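Local coordinates for protein phosphatidylinositol-specific phospholipase C (Listeria monocytogenes, PDB 2PLC) that is a bacterial member of the phosphatidylinositol-specific phospholipase C family, built on a TIM-barrel type of fold, at residues T24-S29 against I71-I76; Q44-T47 against Q52-E55; N68-I71 against I76-N79; I58-I63 against L252-M257. All coordinates share one frame; numbering follows the deposited sequence.

Contact 1: T24-S29 against I71-I76; sequences THDTMS and IYHGPI
I71 meets M28 where the loop that follows strand 20-24 passes the start of a hairpin. With CG2 anti to its backbone N (CG1 at chi1 -53°), I71 sets that methyl 3.5 Å from M28 CB and nearly as close to M28 CG, the two side chains crossing at about a right angle. The bent chain of M28 also packs against A80. Two residues on, H73 reaches D26. The imidazole and the carboxylate are nearly coplanar, 10° apart, but the ring is probably turned over in the model and its very short approach to D26 is doubtful. S29 also borders H73, while its hydroxyl is hydrogen-bonded to A43 O. Beyond H73 the chain reverses through G74 and P75 in a type II' turn closed by I76 N to H73 O at 3.1 Å, with H73 N to I76 O at 2.8 Å completing the hydrogen-bonded pair. On the other segment a type I turn from D26 to S29 presents D26, M28 and S29 together. The loop is tied to strand 60-65 through T27 and D62, and I71 packs on I63 of that strand and on strands 76-78 and 80-81.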
loop_
_atom_site.group_PDB
_atom_site.type_symbol
_atom_site.label_atom_id
_atom_site.label_comp_id
_atom_site.label_asym_id
_atom_site.label_seq_id
_atom_site.Cartn_x
_atom_site.Cartn_y
_atom_site.Cartn_z
ATOM N N THR A 24 2.626 3.793 -1.410
ATOM C CA THR A 24 3.618 3.760 -2.476
ATOM C C THR A 24 3.418 2.540 -3.376
ATOM O O THR A 24 3.049 1.455 -2.909
ATOM C CB THR A 24 5.046 3.710 -1.916
ATOM O OG1 THR A 24 5.122 2.691 -0.911
ATOM C CG2 THR A 24 5.450 5.045 -1.327
ATOM N N HIS A 25 3.623 2.741 -4.674
ATOM C CA HIS A 25 3.500 1.671 -5.654
ATOM C C HIS A 25 4.890 1.063 -5.806
ATOM O O HIS A 25 5.877 1.795 -5.902
ATOM C CB HIS A 25 3.011 2.235 -6.993
ATOM C CG HIS A 25 3.185 1.301 -8.148
ATOM N ND1 HIS A 25 4.015 1.583 -9.212
ATOM C CD2 HIS A 25 2.637 0.091 -8.409
ATOM C CE1 HIS A 25 3.969 0.589 -10.079
ATOM N NE2 HIS A 25 3.141 -0.329 -9.616
ATOM N N ASP A 26 4.963 -0.268 -5.785
ATOM C CA ASP A 26 6.230 -0.992 -5.910
ATOM C C ASP A 26 7.262 -0.406 -4.941
ATOM O O ASP A 26 8.361 0.011 -5.319
ATOM C CB ASP A 26 6.734 -0.928 -7.349
ATOM C CG ASP A 26 7.529 -2.149 -7.745
ATOM O OD1 ASP A 26 7.895 -2.978 -6.878
ATOM O OD2 ASP A 26 7.777 -2.274 -8.953
ATOM N N THR A 27 6.855 -0.384 -3.681
ATOM C CA THR A 27 7.614 0.134 -2.561
ATOM C C THR A 27 9.129 -0.085 -2.551
ATOM O O THR A 27 9.885 0.848 -2.277
ATOM C CB THR A 27 7.030 -0.435 -1.259
ATOM O OG1 THR A 27 5.619 -0.159 -1.212
ATOM C CG2 THR A 27 7.729 0.172 -0.037
ATOM N N MET A 28 9.558 -1.312 -2.851
ATOM C CA MET A 28 10.975 -1.680 -2.820
ATOM C C MET A 28 11.836 -1.346 -4.028
ATOM O O MET A 28 13.044 -1.576 -3.997
ATOM C CB MET A 28 11.124 -3.176 -2.528
ATOM C CG MET A 28 10.480 -3.631 -1.235
ATOM S SD MET A 28 10.918 -2.584 0.166
ATOM C CE MET A 28 12.558 -3.224 0.590
ATOM N N SER A 29 11.233 -0.829 -5.093
ATOM C CA SER A 29 11.993 -0.504 -6.291
ATOM C C SER A 29 12.733 0.834 -6.224
ATOM O O SER A 29 12.425 1.774 -6.965
ATOM C CB SER A 29 11.100 -0.561 -7.526
ATOM O OG SER A 29 11.885 -0.479 -8.703
ATOM N N ILE A 71 12.737 -10.094 -2.759
ATOM C CA ILE A 71 11.948 -9.024 -3.360
ATOM C C ILE A 71 12.352 -8.821 -4.816
ATOM O O ILE A 71 13.537 -8.659 -5.131
ATOM C CB ILE A 71 12.104 -7.695 -2.576
ATOM C CG1 ILE A 71 11.810 -7.920 -1.084
ATOM C CG2 ILE A 71 11.180 -6.630 -3.149
ATOM C CD1 ILE A 71 10.521 -8.671 -0.800
ATOM N N TYR A 72 11.355 -8.826 -5.697
ATOM C CA TYR A 72 11.587 -8.685 -7.129
ATOM C C TYR A 72 10.701 -7.677 -7.853
ATOM O O TYR A 72 9.721 -7.157 -7.320
ATOM C CB TYR A 72 11.396 -10.039 -7.831
ATOM C CG TYR A 72 12.497 -11.050 -7.609
ATOM C CD1 TYR A 72 12.532 -11.830 -6.456
ATOM C CD2 TYR A 72 13.501 -11.234 -8.561
ATOM C CE1 TYR A 72 13.541 -12.766 -6.253
ATOM C CE2 TYR A 72 14.514 -12.166 -8.366
ATOM C CZ TYR A 72 14.527 -12.925 -7.210
ATOM O OH TYR A 72 15.532 -13.837 -7.003
ATOM N N HIS A 73 11.083 -7.432 -9.098
ATOM C CA HIS A 73 10.369 -6.564 -10.014
ATOM C C HIS A 73 10.525 -7.360 -11.300
ATOM O O HIS A 73 11.406 -7.088 -12.117
ATOM C CB HIS A 73 11.049 -5.207 -10.138
ATOM C CG HIS A 73 10.345 -4.272 -11.071
ATOM N ND1 HIS A 73 10.448 -4.365 -12.443
ATOM C CD2 HIS A 73 9.508 -3.238 -10.829
ATOM C CE1 HIS A 73 9.703 -3.429 -13.003
ATOM N NE2 HIS A 73 9.123 -2.730 -12.044
ATOM N N GLY A 74 9.703 -8.395 -11.432
ATOM C CA GLY A 74 9.790 -9.263 -12.589
ATOM C C GLY A 74 11.056 -10.087 -12.426
ATOM O O GLY A 74 11.261 -10.712 -11.383
ATOM N N PRO A 75 11.945 -10.078 -13.427
ATOM C CA PRO A 75 13.202 -10.830 -13.383
ATOM C C PRO A 75 14.303 -10.051 -12.667
ATOM O O PRO A 75 15.445 -10.504 -12.579
ATOM C CB PRO A 75 13.532 -10.992 -14.860
ATOM C CG PRO A 75 13.077 -9.677 -15.426
ATOM C CD PRO A 75 11.747 -9.449 -14.749
ATOM N N ILE A 76 13.954 -8.866 -12.177
ATOM C CA ILE A 76 14.900 -7.994 -11.500
ATOM C C ILE A 76 14.882 -8.147 -9.983
ATOM O O ILE A 76 13.857 -7.918 -9.339
ATOM C CB ILE A 76 14.620 -6.522 -11.872
ATOM C CG1 ILE A 76 14.793 -6.331 -13.379
ATOM C CG2 ILE A 76 15.542 -5.580 -11.111
ATOM C CD1 ILE A 76 14.354 -4.977 -13.866
#

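Contact 2: Q44-T47 against Q52-E55; sequences QTQT and QQLE
Q46 folds back and Q53 reaches out, and this difference in torsion brings the two glutamines together. Q46 has CG beside its backbone N (chi1 -51°) and bends again at chi2 -66°, which turns its amide away and leaves CB and CG as the surface offered to the helix. Q53, by contrast, runs straight beyond CG, and its NE2 comes 3.9 Å from Q46 CG and 4.0 Å from Q46 CB. The approach is therefore an amide nitrogen against aliphatic carbon, without a hydrogen bond between the two residues. The chains lie roughly perpendicular, and their amide planes are 37° apart. The Q53 amide is held at both ends: NE2 serves the carbonyls of M48 and T27 while OE1 pairs with T24 OG1. Three partners thus fix its rotation. On the other side, Q46 NE2 serves the carbonyls of H25 and M257.

The contact belongs to the helical connection between strand 20-24 and strand 60-65 of the barrel: Q44 follows helix 40-43, and Q52 and Q53 lie on the short helix 50-55. Within the loop, a weak bond of 3.1 Å from Q44 NE2 to Q46 O spans T45. Nearer to solvent, the side chain of Q52 approaches the carbonyl of T47 loosely. On the same helix, L54 packs against I89 and F92 of helix 82-95.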
loop_
_atom_site.group_PDB
_atom_site.type_symbol
_atom_site.label_atom_id
_atom_site.label_comp_id
_atom_site.label_asym_id
_atom_site.label_seq_id
_atom_site.Cartn_x
_atom_site.Cartn_y
_atom_site.Cartn_z
ATOM N N GLN A 44 12.643 1.846 -11.809
ATOM C CA GLN A 44 12.554 2.611 -10.567
ATOM C C GLN A 44 11.212 3.308 -10.314
ATOM O O GLN A 44 10.637 3.914 -11.216
ATOM C CB GLN A 44 13.689 3.631 -10.507
ATOM C CG GLN A 44 13.806 4.345 -9.178
ATOM C CD GLN A 44 14.795 5.486 -9.223
ATOM O OE1 GLN A 44 15.026 6.074 -10.277
ATOM N NE2 GLN A 44 15.378 5.811 -8.079
ATOM N N THR A 45 10.726 3.228 -9.076
ATOM C CA THR A 45 9.466 3.873 -8.698
ATOM C C THR A 45 9.579 4.707 -7.420
ATOM O O THR A 45 8.673 5.480 -7.102
ATOM C CB THR A 45 8.357 2.853 -8.474
ATOM O OG1 THR A 45 8.771 1.934 -7.459
ATOM C CG2 THR A 45 8.055 2.099 -9.761
ATOM N N GLN A 46 10.683 4.541 -6.689
ATOM C CA GLN A 46 10.899 5.269 -5.437
ATOM C C GLN A 46 12.352 5.725 -5.255
ATOM O O GLN A 46 13.264 5.230 -5.916
ATOM C CB GLN A 46 10.519 4.387 -4.238
ATOM C CG GLN A 46 9.142 3.739 -4.297
ATOM C CD GLN A 46 8.007 4.747 -4.242
ATOM O OE1 GLN A 46 8.159 5.833 -3.689
ATOM N NE2 GLN A 46 6.861 4.389 -4.816
ATOM N N THR A 47 12.555 6.681 -4.354
ATOM C CA THR A 47 13.894 7.170 -4.038
ATOM C C THR A 47 14.162 6.937 -2.552
ATOM O O THR A 47 15.308 6.771 -2.143
ATOM C CB THR A 47 14.070 8.667 -4.357
ATOM O OG1 THR A 47 13.074 9.429 -3.669
ATOM C CG2 THR A 47 13.974 8.906 -5.851
ATOM N N GLN A 52 12.417 4.990 5.375
ATOM C CA GLN A 52 12.225 6.424 5.204
ATOM C C GLN A 52 10.778 6.739 4.842
ATOM O O GLN A 52 10.234 7.755 5.274
ATOM C CB GLN A 52 13.147 6.966 4.118
ATOM C CG GLN A 52 14.610 6.770 4.400
ATOM C CD GLN A 52 15.476 7.469 3.387
ATOM O OE1 GLN A 52 16.339 8.267 3.744
ATOM N NE2 GLN A 52 15.242 7.190 2.107
ATOM N N GLN A 53 10.175 5.871 4.032
ATOM C CA GLN A 53 8.790 6.038 3.598
ATOM C C GLN A 53 7.834 5.966 4.785
ATOM O O GLN A 53 6.897 6.759 4.888
ATOM C CB GLN A 53 8.421 4.962 2.582
ATOM C CG GLN A 53 9.150 5.066 1.254
ATOM C CD GLN A 53 8.781 3.939 0.312
ATOM O OE1 GLN A 53 7.633 3.492 0.289
ATOM N NE2 GLN A 53 9.754 3.461 -0.460
ATOM N N LEU A 54 8.090 5.027 5.691
ATOM C CA LEU A 54 7.253 4.871 6.876
ATOM C C LEU A 54 7.347 6.119 7.749
ATOM O O LEU A 54 6.328 6.652 8.178
ATOM C CB LEU A 54 7.653 3.619 7.660
ATOM C CG LEU A 54 7.462 2.283 6.929
ATOM C CD1 LEU A 54 7.858 1.125 7.837
ATOM C CD2 LEU A 54 6.020 2.136 6.476
ATOM N N GLU A 55 8.562 6.601 7.980
ATOM C CA GLU A 55 8.755 7.807 8.784
ATOM C C GLU A 55 8.172 9.048 8.104
ATOM O O GLU A 55 7.865 10.034 8.770
ATOM C CB GLU A 55 10.237 8.045 9.083
ATOM C CG GLU A 55 10.853 7.051 10.046
ATOM C CD GLU A 55 12.008 7.650 10.843
ATOM O OE1 GLU A 55 12.805 8.432 10.267
ATOM O OE2 GLU A 55 12.109 7.339 12.054
#

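Contact 3: N68-I71 against I76-N79; sequences NLNI and IFLN
I71 and L78 face each other across an antiparallel pair of strands with CA atoms 5.5 Å apart, joined by a nearly straight bond from L78 N to I71 O of 2.9 Å and 166°. Backbone bonding of I71 continues to A80, past the corner that the chain turns at N79.

Side chains add to this on two fronts. I71 CG2 lies 3.8 Å from L78 CD1, one chain running across the other, so that branched aliphatic groups meet beside the bond. F77 carries its ring toward N70, apart from the I71-L78 side-chain contact: a chi1 of 175° turns the ring away from its own backbone N and over toward the first strand. There CE1 approaches N70 CB at 3.7 Å, and N70 CG is scarcely farther, with the amide and ring planes 40° apart. The same ring brings CD1 to 3.4 Å from I71 O, beside the carbonyl that receives L78 N.

This is a beta hairpin of strands 70-73 and 76-78 with a two-residue loop, G74-P75, an excursion of the chain after strand 60-65 of the barrel. Past the corner, N79 N lies over the centre of one face of the F77 ring, 3.4 Å above its plane, while N70 comes to the ring obliquely. Before the first strand, a weak bond from N70 N to N68 OD1 makes an Asx turn through L69, whose own side chain packs on helix 114-125. L78 also packs on W36 of helix 34-38.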
loop_
_atom_site.group_PDB
_atom_site.type_symbol
_atom_site.label_atom_id
_atom_site.label_comp_id
_atom_site.label_asym_id
_atom_site.label_seq_id
_atom_site.Cartn_x
_atom_site.Cartn_y
_atom_site.Cartn_z
ATOM N N ASN A 68 11.467 -17.815 -3.392
ATOM C CA ASN A 68 12.802 -17.913 -2.799
ATOM C C ASN A 68 12.842 -16.900 -1.653
ATOM O O ASN A 68 13.863 -16.732 -0.992
ATOM C CB ASN A 68 13.897 -17.600 -3.833
ATOM C CG ASN A 68 13.747 -16.220 -4.465
ATOM O OD1 ASN A 68 12.670 -15.626 -4.457
ATOM N ND2 ASN A 68 14.834 -15.712 -5.031
ATOM N N LEU A 69 11.708 -16.221 -1.457
ATOM C CA LEU A 69 11.504 -15.210 -0.419
ATOM C C LEU A 69 12.278 -13.909 -0.603
ATOM O O LEU A 69 12.557 -13.207 0.363
ATOM C CB LEU A 69 11.760 -15.793 0.974
ATOM C CG LEU A 69 10.805 -16.911 1.393
ATOM C CD1 LEU A 69 11.127 -17.354 2.810
ATOM C CD2 LEU A 69 9.372 -16.425 1.296
ATOM N N ASN A 70 12.615 -13.592 -1.848
ATOM C CA ASN A 70 13.338 -12.363 -2.157
ATOM C C ASN A 70 12.407 -11.383 -2.855
ATOM O O ASN A 70 11.427 -11.792 -3.475
ATOM C CB ASN A 70 14.546 -12.643 -3.054
ATOM C CG ASN A 70 15.728 -13.209 -2.296
ATOM O OD1 ASN A 70 16.599 -13.839 -2.888
ATOM N ND2 ASN A 70 15.777 -12.971 -0.987
ATOM N N ILE A 71 12.737 -10.094 -2.759
ATOM C CA ILE A 71 11.948 -9.024 -3.360
ATOM C C ILE A 71 12.352 -8.821 -4.816
ATOM O O ILE A 71 13.537 -8.659 -5.131
ATOM C CB ILE A 71 12.104 -7.695 -2.576
ATOM C CG1 ILE A 71 11.810 -7.920 -1.084
ATOM C CG2 ILE A 71 11.180 -6.630 -3.149
ATOM C CD1 ILE A 71 10.521 -8.671 -0.800
ATOM N N ILE A 76 13.954 -8.866 -12.177
ATOM C CA ILE A 76 14.900 -7.994 -11.500
ATOM C C ILE A 76 14.882 -8.147 -9.983
ATOM O O ILE A 76 13.857 -7.918 -9.339
ATOM C CB ILE A 76 14.620 -6.522 -11.872
ATOM C CG1 ILE A 76 14.793 -6.331 -13.379
ATOM C CG2 ILE A 76 15.542 -5.580 -11.111
ATOM C CD1 ILE A 76 14.354 -4.977 -13.866
ATOM N N PHE A 77 16.020 -8.560 -9.427
ATOM C CA PHE A 77 16.174 -8.719 -7.984
ATOM C C PHE A 77 16.352 -7.318 -7.400
ATOM O O PHE A 77 17.159 -6.535 -7.903
ATOM C CB PHE A 77 17.405 -9.579 -7.690
ATOM C CG PHE A 77 17.728 -9.715 -6.225
ATOM C CD1 PHE A 77 16.722 -9.933 -5.286
ATOM C CD2 PHE A 77 19.045 -9.630 -5.786
ATOM C CE1 PHE A 77 17.023 -10.064 -3.935
ATOM C CE2 PHE A 77 19.356 -9.760 -4.434
ATOM C CZ PHE A 77 18.340 -9.978 -3.506
ATOM N N LEU A 78 15.612 -7.009 -6.335
ATOM C CA LEU A 78 15.687 -5.689 -5.722
ATOM C C LEU A 78 16.593 -5.561 -4.497
ATOM O O LEU A 78 16.445 -4.624 -3.717
ATOM C CB LEU A 78 14.280 -5.174 -5.405
ATOM C CG LEU A 78 13.331 -4.999 -6.599
ATOM C CD1 LEU A 78 12.008 -4.436 -6.124
ATOM C CD2 LEU A 78 13.948 -4.074 -7.635
ATOM N N ASN A 79 17.547 -6.477 -4.343
ATOM C CA ASN A 79 18.478 -6.441 -3.208
ATOM C C ASN A 79 17.790 -6.317 -1.851
ATOM O O ASN A 79 18.178 -5.497 -1.010
ATOM C CB ASN A 79 19.507 -5.315 -3.381
ATOM C CG ASN A 79 20.584 -5.657 -4.390
ATOM O OD1 ASN A 79 20.432 -6.582 -5.190
ATOM N ND2 ASN A 79 21.685 -4.917 -4.355
#

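Contact 4: I58-I63 against L252-M257; sequences IRYIDI and LGILIM
Y60 against I254 and I256 is an apolar packing contact inside the barrel, between strands 60-65 and 253-257. The two strands do not bond to each other here; strand 20-24 runs between them, in the parallel sheet with 253-257 and backbone-bonded to the other through P22 with R59 and T24 with Y60. Alternate residues of strand 253-257 point toward the tyrosine, while the intervening L255 points away, as expected of a strand with one face in the barrel interior. Y60 turns its ring away from its own backbone N (chi1 167°) and lays it along the two isoleucines. I254 uses its CG2 methyl at the base of the tyrosine, 3.7 Å from Y60 CG, its chain standing across that of Y60. I256 meets the far part of the ring from an oblique direction, with CD1 at 3.6 Å and CG2 at 3.7 Å from Y60 CE2. L214 of strand 212-216 and I102 of strand 101-107 also touch both Y60 and I254. Polar bonds lie to the side: R59 NH1 binds I58 O at 2.8 Å and also L54 O, while D62 forms a salt bridge with R64. Since the contact itself consists of methyl and methylene groups on a tyrosine ring, it rests on close packing and buried apolar surface and does not depend on directional bonds.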
loop_
_atom_site.group_PDB
_atom_site.type_symbol
_atom_site.label_atom_id
_atom_site.label_comp_id
_atom_site.label_asym_id
_atom_site.label_seq_id
_atom_site.Cartn_x
_atom_site.Cartn_y
_atom_site.Cartn_z
ATOM N N ILE A 58 3.976 7.230 4.937
ATOM C CA ILE A 58 3.405 6.192 4.081
ATOM C C ILE A 58 2.857 5.088 4.981
ATOM O O ILE A 58 3.543 4.641 5.897
ATOM C CB ILE A 58 4.477 5.596 3.130
ATOM C CG1 ILE A 58 5.005 6.668 2.171
ATOM C CG2 ILE A 58 3.924 4.399 2.370
ATOM C CD1 ILE A 58 3.947 7.332 1.319
ATOM N N ARG A 59 1.612 4.680 4.750
ATOM C CA ARG A 59 1.011 3.632 5.571
ATOM C C ARG A 59 0.502 2.465 4.748
ATOM O O ARG A 59 -0.121 1.543 5.271
ATOM C CB ARG A 59 -0.113 4.190 6.445
ATOM C CG ARG A 59 0.362 5.100 7.564
ATOM C CD ARG A 59 1.252 4.381 8.563
ATOM N NE ARG A 59 1.764 5.312 9.562
ATOM C CZ ARG A 59 2.903 5.989 9.448
ATOM N NH1 ARG A 59 3.668 5.834 8.375
ATOM N NH2 ARG A 59 3.262 6.853 10.395
ATOM N N TYR A 60 0.728 2.536 3.446
ATOM C CA TYR A 60 0.336 1.464 2.553
ATOM C C TYR A 60 1.573 1.120 1.751
ATOM O O TYR A 60 2.199 2.007 1.165
ATOM C CB TYR A 60 -0.781 1.910 1.604
ATOM C CG TYR A 60 -1.004 0.947 0.456
ATOM C CD1 TYR A 60 -1.848 -0.147 0.594
ATOM C CD2 TYR A 60 -0.329 1.108 -0.753
ATOM C CE1 TYR A 60 -2.016 -1.063 -0.439
ATOM C CE2 TYR A 60 -0.487 0.201 -1.792
ATOM C CZ TYR A 60 -1.333 -0.881 -1.625
ATOM O OH TYR A 60 -1.491 -1.781 -2.649
ATOM N N ILE A 61 1.949 -0.154 1.753
ATOM C CA ILE A 61 3.116 -0.580 0.989
ATOM C C ILE A 61 2.749 -1.701 0.035
ATOM O O ILE A 61 1.802 -2.447 0.264
ATOM C CB ILE A 61 4.308 -0.967 1.890
ATOM C CG1 ILE A 61 3.929 -2.095 2.845
ATOM C CG2 ILE A 61 4.774 0.249 2.673
ATOM C CD1 ILE A 61 5.061 -2.509 3.769
ATOM N N ASP A 62 3.496 -1.782 -1.056
ATOM C CA ASP A 62 3.259 -2.754 -2.110
ATOM C C ASP A 62 4.537 -3.585 -2.263
ATOM O O ASP A 62 5.520 -3.133 -2.851
ATOM C CB ASP A 62 2.933 -1.958 -3.373
ATOM C CG ASP A 62 2.731 -2.814 -4.590
ATOM O OD1 ASP A 62 2.742 -4.061 -4.487
ATOM O OD2 ASP A 62 2.556 -2.211 -5.671
ATOM N N ILE A 63 4.509 -4.799 -1.723
ATOM C CA ILE A 63 5.658 -5.700 -1.740
ATOM C C ILE A 63 5.486 -6.871 -2.703
ATOM O O ILE A 63 4.519 -7.624 -2.614
ATOM C CB ILE A 63 5.926 -6.245 -0.318
ATOM C CG1 ILE A 63 6.003 -5.089 0.689
ATOM C CG2 ILE A 63 7.216 -7.067 -0.286
ATOM C CD1 ILE A 63 7.135 -4.121 0.448
ATOM N N LEU A 252 -10.754 9.951 1.413
ATOM C CA LEU A 252 -10.501 9.728 -0.004
ATOM C C LEU A 252 -9.920 8.358 -0.339
ATOM O O LEU A 252 -9.694 8.045 -1.505
ATOM C CB LEU A 252 -9.583 10.828 -0.533
ATOM C CG LEU A 252 -10.012 12.267 -0.231
ATOM C CD1 LEU A 252 -8.997 13.231 -0.811
ATOM C CD2 LEU A 252 -11.401 12.544 -0.787
ATOM N N GLY A 253 -9.686 7.537 0.678
ATOM C CA GLY A 253 -9.131 6.216 0.442
ATOM C C GLY A 253 -7.616 6.227 0.371
ATOM O O GLY A 253 -6.968 7.175 0.810
ATOM N N ILE A 254 -7.058 5.172 -0.210
ATOM C CA ILE A 254 -5.613 5.018 -0.342
ATOM C C ILE A 254 -5.091 5.538 -1.680
ATOM O O ILE A 254 -5.435 5.015 -2.742
ATOM C CB ILE A 254 -5.210 3.543 -0.176
ATOM C CG1 ILE A 254 -5.818 2.991 1.117
ATOM C CG2 ILE A 254 -3.691 3.419 -0.131
ATOM C CD1 ILE A 254 -5.750 1.502 1.239
ATOM N N LEU A 255 -4.276 6.585 -1.609
ATOM C CA LEU A 255 -3.676 7.209 -2.787
ATOM C C LEU A 255 -2.270 6.635 -2.935
ATOM O O LEU A 255 -1.357 6.978 -2.178
ATOM C CB LEU A 255 -3.664 8.736 -2.624
ATOM C CG LEU A 255 -5.068 9.350 -2.441
ATOM C CD1 LEU A 255 -4.995 10.853 -2.238
ATOM C CD2 LEU A 255 -5.942 9.022 -3.647
ATOM N N ILE A 256 -2.127 5.742 -3.911
ATOM C CA ILE A 256 -0.890 5.014 -4.183
ATOM C C ILE A 256 -0.023 5.682 -5.255
ATOM O O ILE A 256 -0.385 5.712 -6.433
ATOM C CB ILE A 256 -1.248 3.558 -4.564
ATOM C CG1 ILE A 256 -2.310 3.027 -3.584
ATOM C CG2 ILE A 256 -0.029 2.677 -4.494
ATOM C CD1 ILE A 256 -2.894 1.711 -3.964
ATOM N N MET A 257 1.166 6.128 -4.848
ATOM C CA MET A 257 2.061 6.861 -5.736
ATOM C C MET A 257 3.476 6.340 -5.990
ATOM O O MET A 257 4.013 5.501 -5.252
ATOM C CB MET A 257 2.216 8.291 -5.195
ATOM C CG MET A 257 0.922 8.985 -4.826
ATOM S SD MET A 257 1.186 10.401 -3.765
ATOM C CE MET A 257 1.256 9.597 -2.152
#

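How the contacts relate
The contacts run from the barrel interior (contact 4) out to the hairpin (contact 3), with contact 1 touching the other three. Its loop touches contact 2, centres 12 Å apart, through H25 O to Q46 NE2 at 3.0 Å, and contact 4 through H25 N to M257 O at 2.8 Å. Contact 3, centred 8 Å from contact 1, is the hairpin's own pairing, and contact 1 its packing on the 24-29 loop. Contacts 2 and 4 are bridged where Q53 O receives I58 N at 3.0 Å, whereas contacts 2 and 3 do not touch, their nearest atoms being about 7 Å apart. The 24-29 loop follows the C-terminal end of a barrel strand, where TIM barrels generally place their active sites.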